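PDB 4Q6J: Lmo0131 protein from Listeria monocytogenes, which is of unknown function but folds as an EAL domain, a family generally assigned cyclic-di-GMP phosphodiesterase activity. Local coordinates for residues 40-45 with 71-76; 110-115 with 146-151; 124-129 with 140-145; 197-202 with 226-231. One frame throughout, in Å; residues are numbered along the deposited sequence.

Contact 1 (40-45 with 71-76); sequences GLVRLK and DFVAET. With EDO (1,2-ethanediol), chain P.
Val-42 brings strand 35-45 against helix 66-83: its CG2 methyl stands 3.6 Å from CG2 of Val-73. Just before it in the strand, Gly-40 and Leu-41 correspond to the second and third residues of the EAL signature. The side chains of Val-42 and Val-73 cross at about a right angle, and Val-73 CG2 also reaches the branch point, 3.8 Å from Val-42 CB. With chi1 at 84°, Val-42 holds CG1 between its backbone N and carbonyl carbon, which leaves CG2 as the branch directed at the helix. That same methyl comes obliquely to the ring of Phe-72, 4.2 Å from CD2. On one face of the ring, Thr-76 OG1 sits 3.4 Å above the plane, over the centre. Thr-76 OG1 in turn donates to Phe-72 O (2.7 Å), a carbonyl that also accepts from Thr-76 N. The strand belongs to the TIM-type barrel; helix 66-83 is one of its outer layer, and Pro-53 and Phe-56 of helix 53-62 also meet Val-42.

Arg-43 turns its end from the helix and folds back on the strand, NH1 donating to Val-42 O (2.9 Å, N-H...O 157°) from above the carbonyl plane. Leu-44 packs on Phe-56, while Lys-45 O accepts from Ser-19 OG. On the helix, an ethanediol hydroxyl, O2, donates to Asp-71 OD1 at 2.6 Å; this carboxylate also makes a salt bridge with Arg-67.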
# COMPACT_ATOMS: atom_id res chain seq x y z
N GLY B 40 -25.75 -5.52 -5.64
CA GLY B 40 -26.00 -4.19 -6.14
C GLY B 40 -24.67 -3.60 -6.56
O GLY B 40 -23.69 -3.67 -5.82
N LEU B 41 -24.64 -3.03 -7.74
CA LEU B 41 -23.40 -2.50 -8.27
C LEU B 41 -23.67 -1.11 -8.80
O LEU B 41 -24.38 -0.99 -9.77
CB LEU B 41 -22.94 -3.39 -9.41
CG LEU B 41 -22.38 -4.72 -8.92
CD1 LEU B 41 -22.29 -5.77 -10.04
CD2 LEU B 41 -21.02 -4.46 -8.30
N VAL B 42 -23.12 -0.08 -8.15
CA VAL B 42 -23.39 1.30 -8.57
C VAL B 42 -22.82 1.61 -9.96
O VAL B 42 -21.78 1.09 -10.35
CB VAL B 42 -22.88 2.34 -7.54
CG1 VAL B 42 -21.40 2.63 -7.75
CG2 VAL B 42 -23.70 3.61 -7.61
N ARG B 43 -23.55 2.43 -10.70
CA ARG B 43 -23.13 2.93 -12.00
C ARG B 43 -23.32 4.42 -11.99
O ARG B 43 -24.14 4.94 -11.23
CB ARG B 43 -24.00 2.35 -13.12
CG ARG B 43 -23.95 0.85 -13.26
CD ARG B 43 -22.54 0.43 -13.25
NE ARG B 43 -22.29 -0.96 -13.59
CZ ARG B 43 -21.52 -1.75 -12.85
NH1 ARG B 43 -20.99 -1.28 -11.74
NH2 ARG B 43 -21.30 -3.01 -13.22
N LEU B 44 -22.57 5.12 -12.83
CA LEU B 44 -22.77 6.55 -12.99
C LEU B 44 -23.29 6.74 -14.40
O LEU B 44 -22.65 6.32 -15.37
CB LEU B 44 -21.47 7.33 -12.81
CG LEU B 44 -21.56 8.85 -12.99
CD1 LEU B 44 -22.28 9.51 -11.83
CD2 LEU B 44 -20.18 9.44 -13.20
N LYS B 45 -24.45 7.35 -14.52
CA LYS B 45 -25.00 7.63 -15.83
C LYS B 45 -24.59 9.04 -16.18
O LYS B 45 -24.97 9.97 -15.47
CB LYS B 45 -26.53 7.51 -15.83
CG LYS B 45 -27.08 7.31 -17.23
CD LYS B 45 -28.51 7.74 -17.37
CE LYS B 45 -29.22 7.05 -18.56
NZ LYS B 45 -28.73 7.45 -19.90
N ASP B 71 -25.07 6.73 0.17
CA ASP B 71 -26.45 7.00 0.54
C ASP B 71 -27.37 6.55 -0.59
O ASP B 71 -28.35 5.84 -0.36
CB ASP B 71 -26.64 8.49 0.88
CG ASP B 71 -26.06 8.90 2.26
OD1 ASP B 71 -25.55 8.06 3.04
OD2 ASP B 71 -26.12 10.10 2.59
N PHE B 72 -27.03 6.94 -1.82
CA PHE B 72 -27.78 6.51 -3.00
C PHE B 72 -27.90 4.99 -3.03
O PHE B 72 -28.99 4.44 -3.14
CB PHE B 72 -27.10 7.00 -4.30
CG PHE B 72 -27.70 6.38 -5.56
CD1 PHE B 72 -28.76 6.97 -6.22
CD2 PHE B 72 -27.23 5.17 -6.04
CE1 PHE B 72 -29.31 6.37 -7.34
CE2 PHE B 72 -27.78 4.58 -7.14
CZ PHE B 72 -28.81 5.16 -7.79
N VAL B 73 -26.75 4.32 -2.96
CA VAL B 73 -26.68 2.86 -3.00
C VAL B 73 -27.57 2.24 -1.92
O VAL B 73 -28.35 1.36 -2.20
CB VAL B 73 -25.20 2.40 -2.88
CG1 VAL B 73 -25.08 0.93 -2.62
CG2 VAL B 73 -24.46 2.79 -4.14
N ALA B 74 -27.49 2.73 -0.69
CA ALA B 74 -28.28 2.14 0.37
C ALA B 74 -29.78 2.39 0.21
O ALA B 74 -30.60 1.49 0.40
CB ALA B 74 -27.81 2.60 1.69
N GLU B 75 -30.14 3.62 -0.12
CA GLU B 75 -31.55 3.93 -0.25
C GLU B 75 -32.23 3.24 -1.43
O GLU B 75 -33.35 2.73 -1.31
CB GLU B 75 -31.74 5.43 -0.30
CG GLU B 75 -31.10 6.02 0.91
CD GLU B 75 -31.26 7.51 1.04
OE1 GLU B 75 -32.09 8.10 0.29
OE2 GLU B 75 -30.56 8.09 1.90
N THR B 76 -31.55 3.23 -2.56
CA THR B 76 -32.03 2.53 -3.74
C THR B 76 -32.18 1.04 -3.45
O THR B 76 -33.18 0.44 -3.82
CB THR B 76 -31.05 2.71 -4.89
OG1 THR B 76 -30.87 4.09 -5.09
CG2 THR B 76 -31.57 2.09 -6.15
C1 EDO P . -28.66 5.06 4.13
O1 EDO P . -29.14 5.94 3.11
C2 EDO P . -27.23 5.36 4.58
O2 EDO P . -26.29 5.60 3.52

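Contact 2 (110-115 with 146-151); sequences DYVKEH and KDLGVK. With EDO (1,2-ethanediol), chain O.
On the helix whose Val-112 packs against Leu-148, the rings of Tyr-111 and His-115 cover each other one turn apart. His-115 CD2 stands 3.3 Å above the Tyr-111 ring plane, over its centre, whereas Tyr-111 CE2 lies 3.2 Å above the imidazole plane, offset toward the rim. At the imidazole edge are Tyr-111 O and an ethanediol probably left from crystallisation; the fit of that molecule beside Glu-114 is too tight to support detail.

The contact itself is made by aliphatic branches. Val-112 CG1, anti to its own N at chi1 170°, touches both partners, 4.1 Å from Leu-148 CD1 and 4.2 Å from Val-150 CG2, crossing both obliquely. Leu-148 CD1 also lies at the edge of van der Waals range of Lys-113, 4.4 Å from its N and from its CB. Between these two apolar partners the chain turns at Gly-149, whose phi of 121° belongs to the Schellman motif closing helix 136-146 before strand 151-154.

No hydrogen bond spans the gap. The geometry therefore implies cohesion by van der Waals contact and removal of Val-112 and Val-150 from water, with the polar backbone of the turn bonding back into its own helix.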
# COMPACT_ATOMS: atom_id res chain seq x y z
N ASP B 110 -29.89 3.30 11.59
CA ASP B 110 -31.12 4.06 11.80
C ASP B 110 -31.97 4.10 10.55
O ASP B 110 -33.18 3.93 10.61
CB ASP B 110 -30.77 5.49 12.15
CG ASP B 110 -30.27 5.63 13.54
OD1 ASP B 110 -30.08 4.60 14.23
OD2 ASP B 110 -30.06 6.78 13.95
N TYR B 111 -31.32 4.37 9.43
CA TYR B 111 -32.02 4.35 8.16
C TYR B 111 -32.60 2.95 7.84
O TYR B 111 -33.73 2.82 7.38
CB TYR B 111 -31.10 4.84 7.03
CG TYR B 111 -31.88 5.06 5.77
CD1 TYR B 111 -32.12 4.01 4.90
CD2 TYR B 111 -32.40 6.29 5.46
CE1 TYR B 111 -32.84 4.18 3.77
CE2 TYR B 111 -33.13 6.49 4.33
CZ TYR B 111 -33.37 5.42 3.48
OH TYR B 111 -34.10 5.60 2.34
N VAL B 112 -31.83 1.91 8.09
CA VAL B 112 -32.32 0.54 7.94
C VAL B 112 -33.52 0.25 8.85
O VAL B 112 -34.56 -0.21 8.41
CB VAL B 112 -31.19 -0.51 8.18
CG1 VAL B 112 -31.76 -1.90 8.28
CG2 VAL B 112 -30.17 -0.43 7.06
N LYS B 113 -33.42 0.57 10.12
CA LYS B 113 -34.49 0.27 11.06
C LYS B 113 -35.77 0.97 10.64
O LYS B 113 -36.85 0.42 10.73
CB LYS B 113 -34.07 0.69 12.47
CG LYS B 113 -35.09 0.40 13.55
CD LYS B 113 -34.57 0.74 14.93
CE LYS B 113 -35.24 -0.15 15.96
NZ LYS B 113 -34.64 0.01 17.30
N GLU B 114 -35.67 2.22 10.23
CA GLU B 114 -36.82 3.01 9.78
C GLU B 114 -37.45 2.58 8.46
O GLU B 114 -38.64 2.69 8.26
CB GLU B 114 -36.44 4.50 9.74
CG GLU B 114 -37.52 5.39 9.16
CD GLU B 114 -37.09 6.84 9.03
OE1 GLU B 114 -35.89 7.11 8.87
OE2 GLU B 114 -37.97 7.71 9.07
N HIS B 115 -36.62 2.15 7.51
CA HIS B 115 -37.07 2.01 6.13
C HIS B 115 -37.15 0.58 5.57
O HIS B 115 -37.94 0.32 4.67
CB HIS B 115 -36.13 2.81 5.20
CG HIS B 115 -36.10 4.28 5.48
ND1 HIS B 115 -36.83 5.19 4.75
CD2 HIS B 115 -35.41 5.00 6.40
CE1 HIS B 115 -36.60 6.41 5.22
NE2 HIS B 115 -35.75 6.32 6.22
N LYS B 146 -26.27 -6.18 12.42
CA LYS B 146 -26.64 -7.59 12.43
C LYS B 146 -27.78 -7.85 13.43
O LYS B 146 -28.57 -8.75 13.24
CB LYS B 146 -25.44 -8.48 12.76
CG LYS B 146 -24.40 -8.51 11.64
CD LYS B 146 -23.39 -9.63 11.79
CE LYS B 146 -24.04 -10.96 11.41
NZ LYS B 146 -23.05 -12.05 11.26
N ASP B 147 -27.86 -7.04 14.48
CA ASP B 147 -28.93 -7.16 15.48
C ASP B 147 -30.31 -6.95 14.86
O ASP B 147 -31.30 -7.30 15.46
CB ASP B 147 -28.77 -6.16 16.62
CG ASP B 147 -27.56 -6.46 17.54
OD1 ASP B 147 -27.07 -7.61 17.57
OD2 ASP B 147 -27.12 -5.53 18.26
N LEU B 148 -30.36 -6.37 13.67
CA LEU B 148 -31.63 -6.12 12.99
C LEU B 148 -32.00 -7.27 12.04
O LEU B 148 -33.15 -7.39 11.60
CB LEU B 148 -31.57 -4.78 12.24
CG LEU B 148 -31.30 -3.52 13.09
CD1 LEU B 148 -30.89 -2.33 12.22
CD2 LEU B 148 -32.50 -3.18 13.99
N GLY B 149 -31.03 -8.11 11.71
CA GLY B 149 -31.29 -9.25 10.84
C GLY B 149 -30.44 -9.24 9.59
O GLY B 149 -30.39 -10.23 8.87
N VAL B 150 -29.79 -8.10 9.34
CA VAL B 150 -28.90 -7.86 8.20
C VAL B 150 -27.71 -8.83 8.15
O VAL B 150 -27.10 -9.15 9.19
CB VAL B 150 -28.39 -6.40 8.27
CG1 VAL B 150 -27.37 -6.06 7.16
CG2 VAL B 150 -29.55 -5.46 8.20
N LYS B 151 -27.39 -9.28 6.94
CA LYS B 151 -26.21 -10.13 6.73
C LYS B 151 -24.95 -9.33 6.34
O LYS B 151 -25.04 -8.18 5.90
CB LYS B 151 -26.52 -11.19 5.67
CG LYS B 151 -27.70 -11.99 6.02
CD LYS B 151 -27.35 -13.04 7.03
CE LYS B 151 -28.54 -13.96 7.34
NZ LYS B 151 -28.17 -15.09 8.27
C1 EDO O . -33.66 8.82 8.51
O1 EDO O . -34.71 8.53 7.60
C2 EDO O . -32.86 7.56 8.77
O2 EDO O . -33.08 7.10 10.07

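Contact 3 (124-129 with 140-145); sequences IEIIER and KNLRKI
Ile-124 and Leu-142 give up the most surface here, and each finds an isoleucine across the gap. The delta methyl of Ile-124 does its touching: CD1 lies 3.9 Å from CD1 of Ile-145 and 4.1 Å from CG2 of the same residue, so one methyl meets both ends of the forked partner. These side chains cross at about a right angle. Ile-145 has two conformers, so these distances, which belong to one of them, are less certain.

Leu-142 works differently. Its CB bond runs along the gap, neither at the strand nor from it, and the extended chi2 of 168° then carries CD1 across to CD1 of Ile-126, 4.0 Å away. Leu-142 and Ile-126 thus reach toward each other tip to tip, unlike the crossed Ile-124 and Ile-145. Ile-126, two residues after Ile-124, exposes the same face of the strand to the helix; in both, CG1 lies beside the backbone N and chi2 is extended, which projects CD1 outward.

All four side chains are buried, and neighbours complete the layer: Leu-108 of helix 102-115 touches Ile-124 and Ile-145, while Val-152 touches Ile-126 and Leu-142. Glu-125 has a long, weak ion pair with Lys-176 of strand 174-177. Strand 122-127 leads into helix 136-146 and then to strand 151-154, its parallel neighbour. This is a beta-alpha-beta crossover, the connection from which TIM barrels are built, with its helix packed on the outer face of the strands.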
# COMPACT_ATOMS: atom_id res chain seq x y z
N ILE B 124 -24.61 -6.37 3.74
CA ILE B 124 -23.51 -5.42 3.64
C ILE B 124 -22.29 -6.18 3.19
O ILE B 124 -21.85 -7.10 3.86
CB ILE B 124 -23.19 -4.77 5.00
CG1 ILE B 124 -24.32 -3.82 5.42
CG2 ILE B 124 -21.86 -4.04 4.95
CD1 ILE B 124 -24.13 -3.22 6.80
N GLU B 125 -21.78 -5.81 2.02
CA GLU B 125 -20.59 -6.42 1.45
C GLU B 125 -19.40 -5.49 1.65
O GLU B 125 -19.35 -4.39 1.11
CB GLU B 125 -20.78 -6.73 -0.03
CG GLU B 125 -19.47 -7.10 -0.66
CD GLU B 125 -19.59 -7.52 -2.11
OE1 GLU B 125 -20.70 -7.79 -2.58
OE2 GLU B 125 -18.55 -7.60 -2.78
N ILE B 126 -18.45 -5.93 2.46
CA ILE B 126 -17.32 -5.10 2.85
C ILE B 126 -16.30 -5.10 1.71
O ILE B 126 -15.87 -6.17 1.27
CB ILE B 126 -16.67 -5.59 4.18
CG1 ILE B 126 -17.72 -5.72 5.28
CG2 ILE B 126 -15.50 -4.69 4.60
CD1 ILE B 126 -17.24 -6.49 6.46
N ILE B 127 -15.96 -3.91 1.23
CA ILE B 127 -15.02 -3.76 0.13
C ILE B 127 -13.81 -2.91 0.56
O ILE B 127 -13.71 -2.52 1.73
CB ILE B 127 -15.69 -3.22 -1.17
CG1 ILE B 127 -16.18 -1.78 -1.01
CG2 ILE B 127 -16.79 -4.13 -1.61
CD1 ILE B 127 -16.36 -1.09 -2.32
N GLU B 128 -12.87 -2.65 -0.36
CA GLU B 128 -11.73 -1.78 -0.10
C GLU B 128 -11.04 -2.10 1.22
O GLU B 128 -10.74 -1.22 2.01
CB GLU B 128 -12.15 -0.31 -0.21
CG GLU B 128 -12.62 -0.02 -1.62
CD GLU B 128 -13.18 1.38 -1.86
OE1 GLU B 128 -13.05 2.23 -0.98
OE2 GLU B 128 -13.76 1.63 -2.94
N ARG B 129 -10.79 -3.38 1.46
CA ARG B 129 -10.32 -3.78 2.75
C ARG B 129 -8.82 -3.53 2.85
O ARG B 129 -8.11 -3.74 1.88
CB ARG B 129 -10.65 -5.26 2.93
CG ARG B 129 -12.12 -5.58 2.64
CD ARG B 129 -12.48 -7.07 2.93
NE ARG B 129 -11.88 -7.99 1.97
CZ ARG B 129 -10.68 -8.55 2.13
NH1 ARG B 129 -10.19 -9.37 1.22
NH2 ARG B 129 -9.98 -8.29 3.22
N LYS B 140 -18.03 -4.05 16.22
CA LYS B 140 -19.20 -3.45 16.90
C LYS B 140 -20.25 -2.78 16.00
O LYS B 140 -21.43 -2.96 16.20
CB LYS B 140 -18.72 -2.44 17.95
CG LYS B 140 -19.83 -1.89 18.82
CD LYS B 140 -19.34 -1.58 20.23
CE LYS B 140 -20.49 -1.52 21.23
NZ LYS B 140 -21.12 -2.86 21.55
N ASN B 141 -19.79 -1.99 15.03
CA ASN B 141 -20.64 -1.38 14.01
C ASN B 141 -21.51 -2.41 13.29
O ASN B 141 -22.71 -2.24 13.17
CB ASN B 141 -19.79 -0.61 13.00
CG ASN B 141 -19.31 0.70 13.54
OD1 ASN B 141 -19.81 1.15 14.55
ND2 ASN B 141 -18.35 1.31 12.90
N LEU B 142 -20.85 -3.48 12.85
CA LEU B 142 -21.50 -4.57 12.17
C LEU B 142 -22.47 -5.26 13.10
O LEU B 142 -23.61 -5.49 12.73
CB LEU B 142 -20.46 -5.55 11.64
CG LEU B 142 -19.63 -4.93 10.52
CD1 LEU B 142 -18.43 -5.76 10.20
CD2 LEU B 142 -20.51 -4.75 9.31
N ARG B 143 -22.03 -5.60 14.29
CA ARG B 143 -22.86 -6.36 15.22
C ARG B 143 -24.19 -5.66 15.46
O ARG B 143 -25.21 -6.33 15.58
CB ARG B 143 -22.16 -6.64 16.56
CG ARG B 143 -20.93 -7.57 16.55
CD ARG B 143 -20.65 -8.12 17.97
NE ARG B 143 -19.25 -8.44 18.29
CZ ARG B 143 -18.65 -9.61 18.04
NH1 ARG B 143 -17.38 -9.79 18.40
NH2 ARG B 143 -19.29 -10.59 17.42
N LYS B 144 -24.18 -4.33 15.49
CA LYS B 144 -25.41 -3.55 15.71
C LYS B 144 -26.36 -3.63 14.56
O LYS B 144 -27.58 -3.63 14.75
CB LYS B 144 -25.11 -2.09 15.94
CG LYS B 144 -24.59 -1.82 17.31
CD LYS B 144 -24.02 -0.43 17.41
CE LYS B 144 -23.27 -0.27 18.71
NZ LYS B 144 -22.92 1.14 18.95
N ILE B 145 -25.83 -3.67 13.35
CA ILE B 145 -26.70 -3.78 12.20
C ILE B 145 -27.15 -5.24 12.08
O ILE B 145 -28.29 -5.52 11.72
CB ILE B 145 -26.05 -3.25 10.92
CG1 ILE B 145 -25.81 -1.74 11.05
CG2 ILE B 145 -26.95 -3.47 9.72
CD1 ILE B 145 -25.46 -1.07 9.77

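Contact 4 (197-202 with 226-231); sequences AIVNLC and MKVDYF
Val-199 and Val-228 meet at about a right angle, CG2 to CG2 at 3.9 Å, and the rest of the contact follows from how the first of them is turned. Chi1 of 172° places Val-199 CG1 anti to the backbone N, and from there it enters the turn that follows helix 217-225. This methyl approaches two successive carbonyl oxygens, Met-226 O at 3.3 Å and Lys-227 O at 3.5 Å. Lys-227 CB bounds it further, 4.0 Å from Val-199 CG1. A single side chain of helix 189-204 therefore meets three successive residues, two through their carbonyl oxygens and Val-228 through a methyl, with no hydrogen bond between the segments.

The turn is a Schellman motif: Lys-227 has a positive phi of 74°, Val-228 N bonds to Leu-223 O, and Lys-227 N to Arg-224 O. It delivers the chain to strand 230-231, which runs parallel to strand 208-211 and antiparallel to strand 20-29 and so closes the EAL-type barrel.

Around the valines, the end of selenomethionine Met-226 leads away from Val-199; its side chain also touches Ile-195 and Arg-196. Lys-227 bends at chi4, its NZ coming near Arg-196 NH2, a like charge. Asp-229 OD2 is gripped by two donors, His-203 NE2 and Val-209 N, joining the strand entrance to the same helix. Away from the turn, Ala-197 packs on Leu-201 of a second subunit and Leu-201 on Ile-193 of that subunit.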
# COMPACT_ATOMS: atom_id res chain seq x y z
N ALA B 197 -10.35 -26.25 0.83
CA ALA B 197 -9.97 -25.85 2.19
C ALA B 197 -10.72 -24.59 2.64
O ALA B 197 -11.20 -24.51 3.76
CB ALA B 197 -8.50 -25.61 2.25
N ILE B 198 -10.85 -23.61 1.76
CA ILE B 198 -11.50 -22.37 2.12
C ILE B 198 -13.02 -22.52 2.26
O ILE B 198 -13.62 -21.99 3.18
CB ILE B 198 -11.11 -21.23 1.14
CG1 ILE B 198 -9.61 -20.92 1.27
CG2 ILE B 198 -11.94 -19.99 1.37
CD1 ILE B 198 -9.14 -20.73 2.73
N VAL B 199 -13.63 -23.27 1.35
CA VAL B 199 -15.05 -23.55 1.48
C VAL B 199 -15.41 -24.29 2.78
O VAL B 199 -16.31 -23.89 3.48
CB VAL B 199 -15.58 -24.34 0.27
CG1 VAL B 199 -17.00 -24.81 0.51
CG2 VAL B 199 -15.47 -23.49 -0.98
N ASN B 200 -14.68 -25.36 3.09
CA ASN B 200 -14.93 -26.12 4.32
C ASN B 200 -14.66 -25.30 5.58
O ASN B 200 -15.31 -25.49 6.60
CB ASN B 200 -14.14 -27.43 4.33
CG ASN B 200 -14.49 -28.32 5.52
OD1 ASN B 200 -13.72 -28.43 6.48
ND2 ASN B 200 -15.66 -28.96 5.48
N LEU B 201 -13.70 -24.39 5.50
CA LEU B 201 -13.42 -23.48 6.59
C LEU B 201 -14.63 -22.55 6.83
O LEU B 201 -15.10 -22.40 7.95
CB LEU B 201 -12.17 -22.67 6.30
CG LEU B 201 -11.87 -21.54 7.31
CD1 LEU B 201 -11.77 -22.03 8.78
CD2 LEU B 201 -10.63 -20.76 6.87
N CYS B 202 -15.11 -21.93 5.77
CA CYS B 202 -16.31 -21.09 5.85
C CYS B 202 -17.51 -21.81 6.44
O CYS B 202 -18.23 -21.26 7.27
CB CYS B 202 -16.64 -20.55 4.49
SG CYS B 202 -15.42 -19.35 4.02
N MSE B 226 -17.18 -29.04 -4.86
CA MSE B 226 -16.42 -28.55 -3.72
C MSE B 226 -17.27 -27.78 -2.72
O MSE B 226 -16.74 -27.12 -1.82
CB MSE B 226 -15.25 -27.71 -4.19
CG MSE B 226 -14.21 -28.57 -4.80
SE MSE B 226 -12.68 -27.54 -5.29
CE MSE B 226 -13.50 -26.52 -6.70
N LYS B 227 -18.59 -27.88 -2.88
CA LYS B 227 -19.54 -27.39 -1.90
C LYS B 227 -19.69 -25.87 -1.84
O LYS B 227 -20.16 -25.34 -0.84
CB LYS B 227 -19.24 -27.98 -0.50
CG LYS B 227 -19.07 -29.52 -0.46
CD LYS B 227 -18.70 -30.04 0.93
CE LYS B 227 -18.14 -31.47 0.86
NZ LYS B 227 -16.74 -31.53 0.33
N VAL B 228 -19.33 -25.18 -2.92
CA VAL B 228 -19.59 -23.74 -2.98
C VAL B 228 -21.10 -23.56 -2.91
O VAL B 228 -21.85 -24.28 -3.56
CB VAL B 228 -19.03 -23.12 -4.27
CG1 VAL B 228 -19.40 -21.68 -4.34
CG2 VAL B 228 -17.52 -23.27 -4.33
N ASP B 229 -21.58 -22.60 -2.12
CA ASP B 229 -23.01 -22.44 -1.95
C ASP B 229 -23.71 -21.65 -3.08
O ASP B 229 -24.82 -21.96 -3.43
CB ASP B 229 -23.27 -21.71 -0.65
CG ASP B 229 -22.67 -22.41 0.53
OD1 ASP B 229 -23.37 -23.26 1.07
OD2 ASP B 229 -21.50 -22.11 0.90
N TYR B 230 -23.05 -20.61 -3.60
CA TYR B 230 -23.69 -19.65 -4.51
C TYR B 230 -22.75 -19.27 -5.61
O TYR B 230 -21.54 -19.21 -5.40
CB TYR B 230 -24.09 -18.37 -3.81
CG TYR B 230 -24.95 -18.59 -2.58
CD1 TYR B 230 -26.26 -19.02 -2.69
CD2 TYR B 230 -24.44 -18.35 -1.31
CE1 TYR B 230 -27.04 -19.22 -1.57
CE2 TYR B 230 -25.22 -18.53 -0.18
CZ TYR B 230 -26.52 -18.97 -0.32
OH TYR B 230 -27.28 -19.16 0.80
N PHE B 231 -23.31 -18.97 -6.78
CA PHE B 231 -22.54 -18.57 -7.95
C PHE B 231 -22.94 -17.18 -8.43
O PHE B 231 -24.10 -16.78 -8.33
CB PHE B 231 -22.79 -19.54 -9.11
CG PHE B 231 -22.41 -20.98 -8.84
CD1 PHE B 231 -21.25 -21.30 -8.14
CD2 PHE B 231 -23.22 -22.01 -9.29
CE1 PHE B 231 -20.91 -22.62 -7.91
CE2 PHE B 231 -22.88 -23.32 -9.04
CZ PHE B 231 -21.74 -23.62 -8.36

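In the fold
All four contacts join the helical layer to the barrel strands or to the turns that enter them. Contacts 2 and 3 are the closest pair, their centres about 12 Å apart, and they touch: Lys-151 O lies 2.9 Å from Ile-124 N, a probable hydrogen bond between neighbouring strands, and Val-150 CB packs 3.6 Å from Ile-145 O. Contact 1 meets contact 2 between helices, where Glu-75 CG is 3.4 Å from Tyr-111 OH. Contacts 1 and 3 share the sheet without touching, about 6 Å apart at their nearest atoms. Contact 4 lies across the chain's centre from contact 1, with about 29 Å between their centres.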